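Local coordinates for protein hydrolase (Rhizobium meliloti, PDB 5HOE) that acts as a carbohydrate acetylesterase, an octameric enzyme of the SGNH hydrolase family that probably removes acetyl groups from sugars by cleaving their ester bonds, at residues F22-W28 with E65-R70; A51-L56 with H220-V226; G84-P89 with K127-V132; P153-A157 with G171-K176. All coordinates share one frame; numbering follows the deposited sequence. Where two conformers were deposited one is given.

In the fold
All four contacts belong to one alpha/beta fold built on a five-stranded parallel sheet. Contact 1 joins the ends of strands 17-23 and 60-66 near the centre of the chain and carries S25, probably the nucleophile. Contacts 2 (helices 48-56 and 212-229) and 3 (helices 84-95 and 118-133) pack on opposite faces of the sheet, centres about 23 Å apart. Contacts 1 and 3 touch, through F22, E65 and R70 against G84 and Y87. Contact 4, its centre about 16 Å from that of contact 1, touches it where L26 packs on P153 and P154, and ties the loop after strand 147-152 to helix 171-189. Contacts 3 and 4 lie, in series, within the loop closed by contact 2.

Contact 1: F22-W28 with E65-R70; sequences FGDSLTW and EGLSAR. With PO4 (phosphate ion), chain E.
F22 and G23 pair in parallel with E65 and G66 just where strand 17-23 runs into the GDSL motif of SGNH hydrolases. G23 N donates to E65 O (3.0 Å), while G23 O is gripped twice, by L67 N (3.0 Å) and R70 NH1 (3.1 Å). A CB on G66 would collide with W28 N, so helix 25-28 backs directly onto this glycine. R70 closes the type II turn L67-R70 and reaches back to the strands. Its CB lies beside D24 CB; CG stands anti to the backbone N (chi1 177°), and CD passes 3.5 Å from G23 O. The bend at chi3 (-88°) then swings CZ to 3.4 Å from F22 CE1, ring and guanidinium planes 23° apart. L67 CB covers the opposite guanidinium face, and at the tip NH1 meets G23 O in its carbonyl plane. A leucine in place of R70 would probably leave G23 O without its second donor and open a gap between F22 and L67. D24 OD1 caps the helix by accepting from L26 N, and a water joins D24 OD2 to R70 O. S25, probably the nucleophile, lies beside a phosphate ion, probably from the crystallisation liquor, also hydrogen-bonded to N108 and H209. As in an oxyanion hole, S25 N (3.2 Å) and A69 N (2.9 Å) both donate to phosphate O1.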
# COMPACT_ATOMS: atom_id res chain seq x y z
N PHE A 22 -11.67 12.62 -24.95
CA PHE A 22 -10.72 12.37 -23.86
C PHE A 22 -9.28 12.52 -24.37
O PHE A 22 -8.85 11.78 -25.25
CB PHE A 22 -10.96 10.96 -23.31
CG PHE A 22 -10.29 10.70 -21.97
CD1 PHE A 22 -10.68 11.40 -20.83
CD2 PHE A 22 -9.32 9.72 -21.83
CE1 PHE A 22 -10.09 11.15 -19.60
CE2 PHE A 22 -8.73 9.48 -20.60
CZ PHE A 22 -9.14 10.18 -19.49
N GLY A 23 -8.55 13.49 -23.81
CA GLY A 23 -7.23 13.78 -24.34
C GLY A 23 -6.30 14.51 -23.40
O GLY A 23 -6.56 14.64 -22.19
N ASP A 24 -5.21 15.02 -23.98
CA ASP A 24 -4.14 15.74 -23.29
C ASP A 24 -4.18 17.22 -23.71
O ASP A 24 -5.26 17.74 -24.00
CB ASP A 24 -2.81 15.03 -23.53
CG ASP A 24 -2.45 14.90 -25.00
OD1 ASP A 24 -2.88 15.74 -25.83
OD2 ASP A 24 -1.71 13.95 -25.31
N SER A 25 -3.01 17.90 -23.72
CA SER A 25 -2.98 19.31 -24.09
C SER A 25 -3.49 19.55 -25.51
O SER A 25 -3.96 20.66 -25.82
CB SER A 25 -1.56 19.88 -23.97
OG SER A 25 -0.67 19.15 -24.80
N LEU A 26 -3.34 18.56 -26.41
CA LEU A 26 -3.85 18.77 -27.76
C LEU A 26 -5.36 18.92 -27.77
O LEU A 26 -5.92 19.58 -28.66
CB LEU A 26 -3.47 17.61 -28.68
CG LEU A 26 -2.00 17.22 -28.75
CD1 LEU A 26 -1.82 15.97 -29.61
CD2 LEU A 26 -1.18 18.39 -29.24
N THR A 27 -6.04 18.33 -26.78
CA THR A 27 -7.48 18.41 -26.63
C THR A 27 -7.89 19.57 -25.73
O THR A 27 -8.83 20.31 -26.05
CB THR A 27 -8.01 17.06 -26.12
OG1 THR A 27 -7.73 16.05 -27.11
CG2 THR A 27 -9.50 17.11 -25.91
N TRP A 28 -7.19 19.76 -24.61
CA TRP A 28 -7.40 20.95 -23.78
C TRP A 28 -7.24 22.23 -24.59
O TRP A 28 -8.02 23.18 -24.45
CB TRP A 28 -6.42 20.95 -22.60
CG TRP A 28 -6.62 22.11 -21.65
CD1 TRP A 28 -7.63 22.25 -20.73
CD2 TRP A 28 -5.80 23.29 -21.53
NE1 TRP A 28 -7.49 23.44 -20.05
CE2 TRP A 28 -6.39 24.10 -20.53
CE3 TRP A 28 -4.64 23.75 -22.18
CZ2 TRP A 28 -5.86 25.33 -20.15
CZ3 TRP A 28 -4.12 24.98 -21.81
CH2 TRP A 28 -4.73 25.76 -20.81
N GLU A 65 -12.97 16.51 -22.15
CA GLU A 65 -12.13 16.05 -21.03
C GLU A 65 -10.67 16.00 -21.48
O GLU A 65 -10.08 14.92 -21.63
CB GLU A 65 -12.61 14.70 -20.49
CG GLU A 65 -13.99 14.73 -19.82
CD GLU A 65 -14.06 15.45 -18.50
OE1 GLU A 65 -13.04 15.94 -17.99
OE2 GLU A 65 -15.19 15.51 -17.95
N GLY A 66 -10.07 17.17 -21.65
CA GLY A 66 -8.67 17.30 -22.02
C GLY A 66 -7.86 17.80 -20.83
O GLY A 66 -8.24 18.77 -20.17
N LEU A 67 -6.73 17.16 -20.59
CA LEU A 67 -5.87 17.51 -19.47
C LEU A 67 -4.43 17.55 -19.94
O LEU A 67 -3.88 16.53 -20.39
CB LEU A 67 -6.05 16.52 -18.32
CG LEU A 67 -5.12 16.71 -17.13
CD1 LEU A 67 -5.38 18.05 -16.45
CD2 LEU A 67 -5.31 15.55 -16.14
N SER A 68 -3.80 18.72 -19.85
CA SER A 68 -2.40 18.84 -20.22
C SER A 68 -1.55 17.83 -19.46
O SER A 68 -1.77 17.58 -18.27
CB SER A 68 -1.91 20.25 -19.93
OG SER A 68 -2.61 21.18 -20.76
N ALA A 69 -0.58 17.24 -20.16
CA ALA A 69 0.39 16.28 -19.63
C ALA A 69 -0.19 14.89 -19.33
O ALA A 69 0.54 14.00 -18.84
CB ALA A 69 1.18 16.81 -18.43
N ARG A 70 -1.45 14.65 -19.67
CA ARG A 70 -2.08 13.35 -19.41
C ARG A 70 -1.46 12.23 -20.24
O ARG A 70 -1.19 12.39 -21.44
CB ARG A 70 -3.58 13.42 -19.70
CG ARG A 70 -4.32 12.09 -19.52
CD ARG A 70 -5.79 12.25 -19.78
NE ARG A 70 -6.52 12.63 -18.59
CZ ARG A 70 -7.64 13.34 -18.58
NH1 ARG A 70 -8.17 13.87 -19.68
NH2 ARG A 70 -8.25 13.54 -17.43
P PO4 E . 1.28 18.04 -23.27
O1 PO4 E . 0.02 17.27 -23.00
O2 PO4 E . 1.87 17.58 -24.57
O3 PO4 E . 1.20 19.54 -23.21
O4 PO4 E . 2.27 17.85 -22.16
O HOH W 1 -0.71 11.72 -24.02

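Contact 2: A51-L56 with H220-V226; sequences AMAARL and HAIADKV
Helices 51-56 and 220-226 cross at -48° with their axes 7.8 Å apart, closest in backbone at M52 and A223. The small A223 permits this approach: its CB lies among three side chains of the other helix, 3.6 Å from R55 CG, 3.7 Å from M52 CG and near L56 CG as well. No hydrogen bond passes between the two segments, and the contact changes character from one side to the other. On the solvent side R55 bends at chi2 and chi3 and lays its guanidinium flat on the H220 ring, centres 4.5 Å apart and planes at 21°, with NH1 over the ring towards ND1. The ring is also met at its edge, in plane, by the backbone: H220 CD2 sits 3.5 Å from A51 O. D224 OD1 comes to the guanidinium edge in its plane, a long salt bridge of 3.7 Å to R55 NE. On the buried side M52, its CG anti to the backbone N (chi1 -176°), points SD at I222 CG2 (3.6 Å) with V226 CG2 a little farther off. L56 crosses V226 at about a right angle, CD2 to CG1 4.0 Å. Beneath the pair lies the parallel sheet: M52, I222 and V226 all rest on I102 of strand 100-104, M52 also reaches I62 and V226 reaches Y60 of strand 60-66, and I222 extends to F194 of strand 192-195.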
# COMPACT_ATOMS: atom_id res chain seq x y z
N ALA A 51 -14.33 22.84 -33.21
CA ALA A 51 -14.41 22.74 -34.67
C ALA A 51 -15.15 21.48 -35.10
O ALA A 51 -15.92 21.51 -36.08
CB ALA A 51 -13.00 22.76 -35.25
N MET A 52 -14.92 20.35 -34.42
CA MET A 52 -15.68 19.14 -34.71
C MET A 52 -17.16 19.34 -34.41
O MET A 52 -18.03 18.96 -35.21
CB MET A 52 -15.13 17.97 -33.88
CG MET A 52 -15.80 16.64 -34.18
SD MET A 52 -15.53 15.35 -32.97
CE MET A 52 -16.29 16.04 -31.50
N ALA A 53 -17.46 19.99 -33.27
CA ALA A 53 -18.86 20.24 -32.91
C ALA A 53 -19.56 21.12 -33.94
O ALA A 53 -20.74 20.89 -34.27
CB ALA A 53 -18.93 20.87 -31.52
N ALA A 54 -18.87 22.13 -34.45
CA ALA A 54 -19.47 23.01 -35.45
C ALA A 54 -19.83 22.23 -36.72
O ALA A 54 -20.92 22.41 -37.28
CB ALA A 54 -18.50 24.14 -35.79
N ARG A 55 -18.93 21.36 -37.18
CA ARG A 55 -19.21 20.57 -38.38
C ARG A 55 -20.33 19.55 -38.13
O ARG A 55 -21.17 19.32 -39.00
CB ARG A 55 -17.93 19.87 -38.84
CG ARG A 55 -18.05 19.04 -40.11
CD ARG A 55 -17.91 19.90 -41.38
NE ARG A 55 -16.95 19.31 -42.31
CZ ARG A 55 -16.08 20.01 -43.04
NH1 ARG A 55 -16.02 21.33 -42.95
NH2 ARG A 55 -15.25 19.37 -43.85
N LEU A 56 -20.36 18.96 -36.93
CA LEU A 56 -21.36 17.94 -36.63
C LEU A 56 -22.77 18.51 -36.53
O LEU A 56 -23.73 17.86 -36.96
CB LEU A 56 -20.98 17.20 -35.34
CG LEU A 56 -19.80 16.24 -35.46
CD1 LEU A 56 -19.41 15.71 -34.09
CD2 LEU A 56 -20.16 15.07 -36.38
N HIS A 220 -12.52 19.13 -38.17
CA HIS A 220 -13.35 18.82 -39.32
C HIS A 220 -13.17 17.38 -39.77
O HIS A 220 -14.15 16.68 -40.06
CB HIS A 220 -13.06 19.80 -40.45
CG HIS A 220 -13.48 21.20 -40.15
ND1 HIS A 220 -13.17 22.26 -40.97
CD2 HIS A 220 -14.18 21.72 -39.11
CE1 HIS A 220 -13.67 23.37 -40.46
NE2 HIS A 220 -14.29 23.07 -39.33
N ALA A 221 -11.92 16.89 -39.80
CA ALA A 221 -11.69 15.53 -40.26
C ALA A 221 -12.24 14.51 -39.28
O ALA A 221 -12.75 13.45 -39.69
CB ALA A 221 -10.20 15.31 -40.52
N ILE A 222 -12.16 14.80 -37.98
CA ILE A 222 -12.73 13.88 -37.00
C ILE A 222 -14.25 13.87 -37.09
O ILE A 222 -14.89 12.82 -36.97
CB ILE A 222 -12.21 14.20 -35.58
CG1 ILE A 222 -10.69 13.96 -35.51
CG2 ILE A 222 -12.93 13.36 -34.56
CD1 ILE A 222 -10.03 14.28 -34.19
N ALA A 223 -14.86 15.04 -37.34
CA ALA A 223 -16.30 15.11 -37.53
C ALA A 223 -16.74 14.23 -38.69
O ALA A 223 -17.78 13.57 -38.62
CB ALA A 223 -16.72 16.55 -37.80
N ASP A 224 -15.98 14.23 -39.79
CA ASP A 224 -16.36 13.37 -40.91
C ASP A 224 -16.39 11.91 -40.48
O ASP A 224 -17.31 11.16 -40.83
CB ASP A 224 -15.37 13.53 -42.06
CG ASP A 224 -15.41 14.90 -42.68
OD1 ASP A 224 -16.39 15.63 -42.42
OD2 ASP A 224 -14.47 15.25 -43.42
N LYS A 225 -15.37 11.50 -39.72
CA LYS A 225 -15.31 10.15 -39.19
C LYS A 225 -16.51 9.86 -38.29
O LYS A 225 -17.11 8.78 -38.39
CB LYS A 225 -14.01 10.00 -38.41
CG LYS A 225 -13.69 8.61 -38.03
CD LYS A 225 -13.04 7.86 -39.16
CE LYS A 225 -12.91 6.42 -38.77
NZ LYS A 225 -12.33 5.63 -39.85
N VAL A 226 -16.87 10.81 -37.42
CA VAL A 226 -17.98 10.61 -36.49
C VAL A 226 -19.30 10.50 -37.25
O VAL A 226 -20.12 9.63 -36.97
CB VAL A 226 -18.03 11.75 -35.47
CG1 VAL A 226 -19.27 11.64 -34.57
CG2 VAL A 226 -16.77 11.74 -34.59

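Contact 3: G84-P89 with K127-V132; sequences GSTYLP and KLVGQV
Q131 stretches across to S85 and P89 between two helices that run almost parallel, 8° apart, with axes 9.9 Å from each other. Extended beyond CG, its chain carries the amide aslant over the proline ring, NE2 3.5 Å from P89 CG and OE1 3.6 Å from P89 CD. NE2 donates to S85 O (3.0 Å) in the carbonyl plane, on a lone pair. That oxygen would normally bind the N-H four residues on, but P89 has none, and the glutamine supplies the donor the kinked helix lacks. OE1, turned toward L88 CB, is buried without a polar partner. With an alanine here, S85 O is likely to lose this donor, and a gap would open beside P89. One turn earlier, K127 runs fully extended and brings NZ to S85 OG (3.0 Å), a hydroxyl that chi1 (74°) sets toward the lysine and that also bonds N83 OD1. Deeper, L128 points CD2 at S85 CA (3.5 Å) and meets L88 CD2 (3.8 Å), which in turn faces V132 CG2. L88 also rests on F22, and V132 on V101 and V148, so both helices cover the same side of the sheet. Helices 84-95 and 118-133 each connect parallel strands, and their side-by-side packing in the same sense is that of successive beta-alpha-beta crossovers in the three-layer SGNH fold.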
# COMPACT_ATOMS: atom_id res chain seq x y z
N GLY A 84 -4.38 8.83 -17.28
CA GLY A 84 -5.68 8.86 -17.94
C GLY A 84 -6.60 7.74 -17.47
O GLY A 84 -7.80 7.95 -17.26
N SER A 85 -6.04 6.54 -17.30
CA SER A 85 -6.83 5.37 -16.94
C SER A 85 -7.34 5.45 -15.50
O SER A 85 -8.26 4.71 -15.14
CB SER A 85 -6.00 4.10 -17.17
OG SER A 85 -5.01 3.95 -16.15
N THR A 86 -6.74 6.29 -14.65
CA THR A 86 -7.27 6.48 -13.31
C THR A 86 -8.59 7.25 -13.31
O THR A 86 -9.46 7.00 -12.47
CB THR A 86 -6.22 7.19 -12.44
OG1 THR A 86 -5.04 6.38 -12.39
CG2 THR A 86 -6.73 7.46 -11.02
N TYR A 87 -8.74 8.21 -14.23
CA TYR A 87 -9.88 9.13 -14.31
C TYR A 87 -10.98 8.67 -15.28
O TYR A 87 -12.14 9.03 -15.08
CB TYR A 87 -9.34 10.49 -14.77
CG TYR A 87 -10.26 11.72 -14.91
CD1 TYR A 87 -10.98 11.97 -16.09
CD2 TYR A 87 -10.34 12.66 -13.89
CE1 TYR A 87 -11.78 13.12 -16.21
CE2 TYR A 87 -11.11 13.80 -14.01
CZ TYR A 87 -11.82 14.03 -15.17
OH TYR A 87 -12.60 15.17 -15.26
N LEU A 88 -10.64 7.92 -16.33
CA LEU A 88 -11.64 7.63 -17.36
C LEU A 88 -12.88 6.91 -16.84
O LEU A 88 -13.99 7.30 -17.21
CB LEU A 88 -10.98 6.93 -18.56
CG LEU A 88 -11.88 6.67 -19.77
CD1 LEU A 88 -12.45 7.96 -20.35
CD2 LEU A 88 -11.12 5.93 -20.84
N PRO A 89 -12.78 5.86 -16.02
CA PRO A 89 -14.02 5.22 -15.54
C PRO A 89 -14.98 6.17 -14.84
O PRO A 89 -16.18 6.15 -15.13
CB PRO A 89 -13.52 4.08 -14.64
CG PRO A 89 -12.16 3.75 -15.23
CD PRO A 89 -11.58 5.10 -15.61
N LYS A 127 -5.93 -0.29 -22.67
CA LYS A 127 -6.57 -0.23 -21.36
C LYS A 127 -7.75 0.74 -21.38
O LYS A 127 -8.83 0.44 -20.85
CB LYS A 127 -5.55 0.18 -20.29
CG LYS A 127 -6.10 0.18 -18.89
CD LYS A 127 -5.07 0.61 -17.88
CE LYS A 127 -5.63 0.53 -16.47
NZ LYS A 127 -4.68 1.06 -15.44
N LEU A 128 -7.55 1.92 -21.99
CA LEU A 128 -8.62 2.90 -22.04
C LEU A 128 -9.78 2.41 -22.90
O LEU A 128 -10.94 2.58 -22.54
CB LEU A 128 -8.08 4.25 -22.56
CG LEU A 128 -6.94 4.89 -21.78
CD1 LEU A 128 -6.42 6.13 -22.49
CD2 LEU A 128 -7.42 5.18 -20.36
N VAL A 129 -9.48 1.78 -24.04
CA VAL A 129 -10.53 1.26 -24.89
C VAL A 129 -11.38 0.25 -24.12
O VAL A 129 -12.62 0.27 -24.17
CB VAL A 129 -9.94 0.65 -26.18
CG1 VAL A 129 -11.03 -0.02 -27.04
CG2 VAL A 129 -9.23 1.70 -27.00
N GLY A 130 -10.71 -0.64 -23.38
CA GLY A 130 -11.42 -1.61 -22.57
C GLY A 130 -12.30 -0.98 -21.51
O GLY A 130 -13.38 -1.50 -21.20
N GLN A 131 -11.85 0.13 -20.91
CA GLN A 131 -12.67 0.81 -19.91
C GLN A 131 -13.96 1.35 -20.53
O GLN A 131 -15.01 1.35 -19.89
CB GLN A 131 -11.88 1.96 -19.26
CG GLN A 131 -10.82 1.48 -18.30
CD GLN A 131 -9.94 2.57 -17.77
OE1 GLN A 131 -9.80 3.62 -18.38
NE2 GLN A 131 -9.31 2.30 -16.63
N VAL A 132 -13.89 1.81 -21.78
CA VAL A 132 -15.12 2.24 -22.45
C VAL A 132 -16.01 1.04 -22.76
O VAL A 132 -17.22 1.06 -22.51
CB VAL A 132 -14.81 3.06 -23.71
CG1 VAL A 132 -16.10 3.51 -24.34
CG2 VAL A 132 -13.93 4.24 -23.39

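Contact 4: P153-A157 with G171-K176; sequences PPPLA and GYEKSK
The proline-rich loop that follows strand 147-152 adopts polyproline II-like angles from P153 to L156 and meets the start of helix 171-189 through L156, P155 and S175. L156 N donates to S175 OG over 3.0 Å, nearly straight at 165°. The serine hydroxyl stands between its backbone N and carbonyl carbon (chi1 76°), which lets it turn back and donate in its own right to Y172 O, 2.8 Å away, a carbonyl that also takes K176 N. S175 OG thus passes a hydrogen-bond chain from loop to helix and is fixed in rotation by two partners. Around it, L156 CB and CG lie alongside OG, and L156 CD1 packs against the backbone of G171, 3.9 Å from its C. Y172 turns its ring edge to the loop, CD1 3.2 Å from L156 O, while K176 CG lies over one ring face. P155 CB touches K176 CG at 4.2 Å, close to the exposed side. A water donates both to P153 O (2.8 Å) and to S175 O (2.7 Å), bridging the two segments one step farther in. On the side away from the helix the loop is hydrogen-bonded to the chain before H209, P155 O by T202 and the A157 backbone by G207, and L156 also packs on T107 and T110 in the loop between strand 100-104 and helix 118-133.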
# COMPACT_ATOMS: atom_id res chain seq x y z
N PRO A 153 -2.16 10.43 -32.25
CA PRO A 153 -1.75 11.83 -32.36
C PRO A 153 -0.72 12.00 -33.46
O PRO A 153 -0.06 11.02 -33.87
CB PRO A 153 -1.14 12.13 -30.98
CG PRO A 153 -0.62 10.78 -30.54
CD PRO A 153 -1.61 9.78 -31.04
N PRO A 154 -0.54 13.21 -33.99
CA PRO A 154 0.50 13.42 -34.99
C PRO A 154 1.87 13.26 -34.36
O PRO A 154 2.05 13.52 -33.16
CB PRO A 154 0.26 14.87 -35.46
CG PRO A 154 -0.35 15.54 -34.30
CD PRO A 154 -1.18 14.47 -33.57
N PRO A 155 2.87 12.84 -35.13
CA PRO A 155 4.22 12.70 -34.57
C PRO A 155 4.76 14.02 -34.04
O PRO A 155 4.42 15.10 -34.53
CB PRO A 155 5.06 12.22 -35.77
CG PRO A 155 4.10 11.63 -36.72
CD PRO A 155 2.81 12.39 -36.53
N LEU A 156 5.66 13.91 -33.07
CA LEU A 156 6.38 15.07 -32.55
C LEU A 156 7.27 15.70 -33.63
O LEU A 156 7.58 15.08 -34.66
CB LEU A 156 7.25 14.64 -31.37
CG LEU A 156 6.51 14.17 -30.13
CD1 LEU A 156 7.45 13.50 -29.16
CD2 LEU A 156 5.84 15.35 -29.43
N ALA A 157 7.67 16.94 -33.39
CA ALA A 157 8.56 17.69 -34.26
C ALA A 157 9.80 18.14 -33.49
O ALA A 157 9.85 18.01 -32.26
CB ALA A 157 7.83 18.89 -34.84
N GLY A 171 11.56 10.38 -27.70
CA GLY A 171 10.14 10.28 -27.96
C GLY A 171 9.72 10.38 -29.40
O GLY A 171 8.69 9.82 -29.77
N TYR A 172 10.50 11.08 -30.24
CA TYR A 172 10.05 11.26 -31.62
C TYR A 172 9.82 9.93 -32.32
O TYR A 172 8.78 9.71 -32.94
CB TYR A 172 11.08 12.03 -32.42
CG TYR A 172 10.81 12.00 -33.91
CD1 TYR A 172 9.73 12.68 -34.46
CD2 TYR A 172 11.64 11.30 -34.77
CE1 TYR A 172 9.49 12.67 -35.84
CE2 TYR A 172 11.41 11.28 -36.14
CZ TYR A 172 10.33 11.97 -36.67
OH TYR A 172 10.10 11.93 -38.03
N GLU A 173 10.82 9.05 -32.25
CA GLU A 173 10.73 7.74 -32.89
C GLU A 173 9.51 6.98 -32.38
O GLU A 173 8.77 6.36 -33.16
CB GLU A 173 12.03 7.00 -32.61
CG GLU A 173 13.35 7.60 -33.23
CD GLU A 173 13.90 8.92 -32.59
OE1 GLU A 173 13.44 9.39 -31.51
OE2 GLU A 173 14.85 9.49 -33.22
N LYS A 174 9.25 7.06 -31.08
CA LYS A 174 8.10 6.38 -30.50
C LYS A 174 6.79 6.95 -31.04
O LYS A 174 5.88 6.20 -31.40
CB LYS A 174 8.15 6.48 -28.98
CG LYS A 174 9.40 5.87 -28.35
CD LYS A 174 9.39 5.98 -26.82
CE LYS A 174 10.70 5.49 -26.25
NZ LYS A 174 10.74 5.58 -24.78
N SER A 175 6.71 8.28 -31.15
CA SER A 175 5.50 8.93 -31.63
C SER A 175 5.20 8.54 -33.07
O SER A 175 4.03 8.49 -33.45
CB SER A 175 5.58 10.45 -31.45
OG SER A 175 6.42 11.09 -32.40
N LYS A 176 6.24 8.26 -33.87
CA LYS A 176 6.06 7.84 -35.26
C LYS A 176 5.45 6.45 -35.37
O LYS A 176 4.81 6.13 -36.37
CB LYS A 176 7.41 7.81 -35.98
CG LYS A 176 7.84 9.11 -36.56
CD LYS A 176 9.25 8.99 -37.14
CE LYS A 176 9.42 7.85 -38.12
NZ LYS A 176 10.79 7.86 -38.69
O HOH W 2 2.08 9.99 -32.37